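Local coordinates for protein multisubunit Na+/H+ antiporter, D subunit (Anoxybacillus flavithermus, PDB 6Z16) that probably helps exchange sodium ions for protons across the cell membrane, as the D subunit of a multisubunit antiporter related to respiratory complex I, at residues D[321-332]-D[387-398]. Residues are numbered along the deposited sequence; the frame is centred on the assembly and turned at random.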
# COMPACT_ATOMS: atom_id res chain seq x y z
N GLU D 321 70.76 17.43 -29.52
CA GLU D 321 71.87 16.69 -28.93
C GLU D 321 71.86 16.78 -27.41
O GLU D 321 72.12 15.79 -26.72
CB GLU D 321 73.20 17.19 -29.49
CG GLU D 321 73.44 16.85 -30.95
CD GLU D 321 72.82 17.84 -31.91
OE1 GLU D 321 72.29 18.88 -31.45
OE2 GLU D 321 72.85 17.59 -33.14
N SER D 322 71.51 17.95 -26.88
CA SER D 322 71.42 18.11 -25.43
C SER D 322 70.22 17.35 -24.86
O SER D 322 70.31 16.78 -23.76
CB SER D 322 71.33 19.59 -25.09
OG SER D 322 70.21 20.19 -25.73
N VAL D 323 69.11 17.33 -25.59
CA VAL D 323 67.94 16.56 -25.18
C VAL D 323 68.25 15.07 -25.19
O VAL D 323 67.86 14.33 -24.28
CB VAL D 323 66.74 16.91 -26.08
CG1 VAL D 323 65.55 16.06 -25.76
CG2 VAL D 323 66.38 18.37 -25.91
N GLU D 324 69.00 14.62 -26.20
CA GLU D 324 69.40 13.22 -26.28
C GLU D 324 70.31 12.84 -25.13
O GLU D 324 70.11 11.79 -24.49
CB GLU D 324 70.08 13.00 -27.63
CG GLU D 324 70.37 11.58 -27.96
CD GLU D 324 70.87 11.44 -29.37
OE1 GLU D 324 71.03 12.47 -30.06
OE2 GLU D 324 71.09 10.29 -29.80
N GLY D 325 71.27 13.71 -24.81
CA GLY D 325 72.17 13.45 -23.70
C GLY D 325 71.47 13.42 -22.36
O GLY D 325 71.78 12.57 -21.51
N THR D 326 70.51 14.31 -22.15
CA THR D 326 69.83 14.28 -20.86
C THR D 326 68.84 13.12 -20.74
O THR D 326 68.61 12.65 -19.63
CB THR D 326 69.15 15.62 -20.54
OG1 THR D 326 68.64 15.59 -19.20
CG2 THR D 326 68.02 15.93 -21.48
N ILE D 327 68.32 12.59 -21.86
CA ILE D 327 67.50 11.37 -21.79
C ILE D 327 68.35 10.16 -21.39
O ILE D 327 67.96 9.38 -20.50
CB ILE D 327 66.75 11.14 -23.11
CG1 ILE D 327 65.66 12.18 -23.29
CG2 ILE D 327 66.10 9.78 -23.14
CD1 ILE D 327 65.09 12.21 -24.67
N PHE D 328 69.51 9.99 -22.05
CA PHE D 328 70.44 8.91 -21.68
C PHE D 328 70.87 9.01 -20.22
O PHE D 328 70.84 8.01 -19.48
CB PHE D 328 71.68 8.93 -22.58
CG PHE D 328 71.50 8.31 -23.93
CD1 PHE D 328 71.42 6.94 -24.07
CD2 PHE D 328 71.51 9.09 -25.07
CE1 PHE D 328 71.28 6.36 -25.30
CE2 PHE D 328 71.37 8.52 -26.31
CZ PHE D 328 71.26 7.16 -26.43
N TYR D 329 71.23 10.22 -19.79
CA TYR D 329 71.69 10.42 -18.42
C TYR D 329 70.55 10.21 -17.42
O TYR D 329 70.79 9.69 -16.33
CB TYR D 329 72.29 11.81 -18.29
CG TYR D 329 73.07 12.03 -17.03
CD1 TYR D 329 74.36 11.54 -16.90
CD2 TYR D 329 72.53 12.69 -15.95
CE1 TYR D 329 75.08 11.72 -15.75
CE2 TYR D 329 73.24 12.88 -14.79
CZ TYR D 329 74.52 12.39 -14.70
OH TYR D 329 75.25 12.57 -13.55
N LEU D 330 69.32 10.53 -17.82
CA LEU D 330 68.15 10.33 -16.96
C LEU D 330 67.91 8.86 -16.66
O LEU D 330 67.76 8.48 -15.49
CB LEU D 330 66.93 10.97 -17.63
CG LEU D 330 65.52 10.81 -17.07
CD1 LEU D 330 65.40 11.25 -15.63
CD2 LEU D 330 64.57 11.62 -17.94
N LEU D 331 67.88 8.03 -17.71
CA LEU D 331 67.62 6.60 -17.54
C LEU D 331 68.70 5.94 -16.69
O LEU D 331 68.41 5.25 -15.69
CB LEU D 331 67.54 5.93 -18.91
CG LEU D 331 66.47 6.43 -19.87
CD1 LEU D 331 66.58 5.73 -21.20
CD2 LEU D 331 65.08 6.28 -19.30
N GLN D 332 69.98 6.18 -17.04
CA GLN D 332 71.05 5.53 -16.30
C GLN D 332 71.14 6.06 -14.88
O GLN D 332 71.54 5.32 -13.97
CB GLN D 332 72.39 5.66 -17.03
CG GLN D 332 73.05 7.04 -17.05
CD GLN D 332 73.96 7.28 -15.86
OE1 GLN D 332 74.53 6.34 -15.30
NE2 GLN D 332 74.09 8.53 -15.45
N SER D 387 78.17 3.08 -17.98
CA SER D 387 76.85 3.55 -18.41
C SER D 387 76.82 5.05 -18.69
O SER D 387 76.51 5.47 -19.81
CB SER D 387 75.81 3.19 -17.35
OG SER D 387 76.05 3.90 -16.15
N GLY D 388 77.13 5.86 -17.69
CA GLY D 388 76.91 7.29 -17.80
C GLY D 388 77.97 8.11 -18.51
O GLY D 388 78.37 9.16 -18.01
N PHE D 389 78.42 7.65 -19.67
CA PHE D 389 79.39 8.40 -20.46
C PHE D 389 78.77 9.15 -21.62
O PHE D 389 79.09 10.32 -21.83
CB PHE D 389 80.48 7.46 -20.99
CG PHE D 389 81.42 8.12 -21.95
CD1 PHE D 389 82.34 9.05 -21.51
CD2 PHE D 389 81.39 7.79 -23.30
CE1 PHE D 389 83.20 9.67 -22.40
CE2 PHE D 389 82.25 8.40 -24.19
CZ PHE D 389 83.16 9.34 -23.74
N ILE D 390 77.90 8.49 -22.39
CA ILE D 390 77.41 9.08 -23.63
C ILE D 390 76.44 10.22 -23.35
O ILE D 390 76.36 11.17 -24.14
CB ILE D 390 76.81 7.98 -24.52
CG1 ILE D 390 76.68 8.45 -25.97
CG2 ILE D 390 75.48 7.48 -24.01
CD1 ILE D 390 78.00 8.61 -26.67
N GLY D 391 75.77 10.21 -22.20
CA GLY D 391 74.88 11.27 -21.80
C GLY D 391 75.61 12.56 -21.53
O GLY D 391 75.33 13.58 -22.17
N LYS D 392 76.58 12.53 -20.61
CA LYS D 392 77.34 13.74 -20.34
C LYS D 392 78.26 14.10 -21.50
O LYS D 392 78.58 15.28 -21.66
CB LYS D 392 78.16 13.63 -19.06
CG LYS D 392 79.37 12.75 -19.12
CD LYS D 392 80.16 12.84 -17.83
CE LYS D 392 81.44 12.04 -17.93
NZ LYS D 392 82.24 12.14 -16.68
N LEU D 393 78.64 13.13 -22.35
CA LEU D 393 79.39 13.45 -23.56
C LEU D 393 78.56 14.29 -24.52
O LEU D 393 79.03 15.30 -25.04
CB LEU D 393 79.84 12.17 -24.24
CG LEU D 393 80.65 12.41 -25.52
CD1 LEU D 393 81.99 13.02 -25.18
CD2 LEU D 393 80.82 11.13 -26.31
N LEU D 394 77.29 13.91 -24.73
CA LEU D 394 76.43 14.69 -25.61
C LEU D 394 76.03 16.02 -24.99
O LEU D 394 75.86 17.01 -25.71
CB LEU D 394 75.20 13.88 -25.99
CG LEU D 394 75.40 12.73 -26.97
CD1 LEU D 394 74.14 11.91 -27.08
CD2 LEU D 394 75.78 13.27 -28.32
N ILE D 395 75.92 16.08 -23.65
CA ILE D 395 75.64 17.36 -22.99
C ILE D 395 76.80 18.33 -23.15
O ILE D 395 76.61 19.50 -23.50
CB ILE D 395 75.29 17.12 -21.50
CG1 ILE D 395 73.94 16.42 -21.36
CG2 ILE D 395 75.25 18.41 -20.73
CD1 ILE D 395 73.67 15.91 -19.96
N VAL D 396 78.03 17.85 -22.92
CA VAL D 396 79.24 18.66 -23.08
C VAL D 396 79.41 19.10 -24.53
O VAL D 396 79.75 20.25 -24.81
CB VAL D 396 80.46 17.90 -22.55
CG1 VAL D 396 81.76 18.52 -22.98
CG2 VAL D 396 80.43 17.86 -21.03
N LYS D 397 79.12 18.20 -25.48
CA LYS D 397 79.24 18.56 -26.89
C LYS D 397 78.20 19.59 -27.31
O LYS D 397 78.50 20.52 -28.07
CB LYS D 397 79.12 17.31 -27.77
CG LYS D 397 79.33 17.60 -29.22
CD LYS D 397 79.24 16.38 -30.09
CE LYS D 397 79.45 16.76 -31.54
NZ LYS D 397 79.36 15.61 -32.46
N ALA D 398 76.98 19.47 -26.80
CA ALA D 398 75.95 20.45 -27.15
C ALA D 398 76.17 21.78 -26.46
O ALA D 398 75.73 22.82 -26.97
CB ALA D 398 74.58 19.89 -26.82
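Gly325 and Gly391 meet at the heart of a close, nearly antiparallel helix-helix contact, buried in the membrane domain shared by Mrp antiporter and complex I subunits, between the start of helix 320-351 and helix 390-401 with the turn before it. The axes of the two segments come within 7.3 Å at a crossing angle of -155°. Glycine suits both places because the backbones themselves touch: the CA atoms of Gly325 and Gly391 are 4.0 Å apart, and a CB on either would press on the facing chain. Leu394 fits as a knob into the hole formed by Glu321, Glu324, Gly325 and Phe328, its CB lying 3.8 Å from Gly325 CA while CD1 reaches the aliphatic part of Glu324. Ile390 lays its CG2 methyl over one face of the Phe328 ring, a CH-pi contact with the methyl 4.3 Å from the centroid. Where helix 320-351 begins, small residues again permit closeness, Ala398 CB resting 3.7 Å from Ser322 CB. At the opposite end of the contact Gln332 bends at chi2 (89°), which carries its amide over Gly388 CA and lets OE1 accept a hydrogen bond of 3.0 Å from Ser387 OG, the donor tilted 29° from the carbonyl plane. Cut back to an alanine here, the side chain would probably leave the Ser387 hydroxyl without this acceptor and open a gap over Gly388. Glu324 turns its carboxylate to a salt bridge with Arg467 of helix 463-477, which also packs on Phe328. Helix 296-315 meets Tyr329 and Ile395, Tyr459 of helix 446-461 touches Gln332 and Ser387, and a neighbouring subunit packs against Ile390 and Leu393.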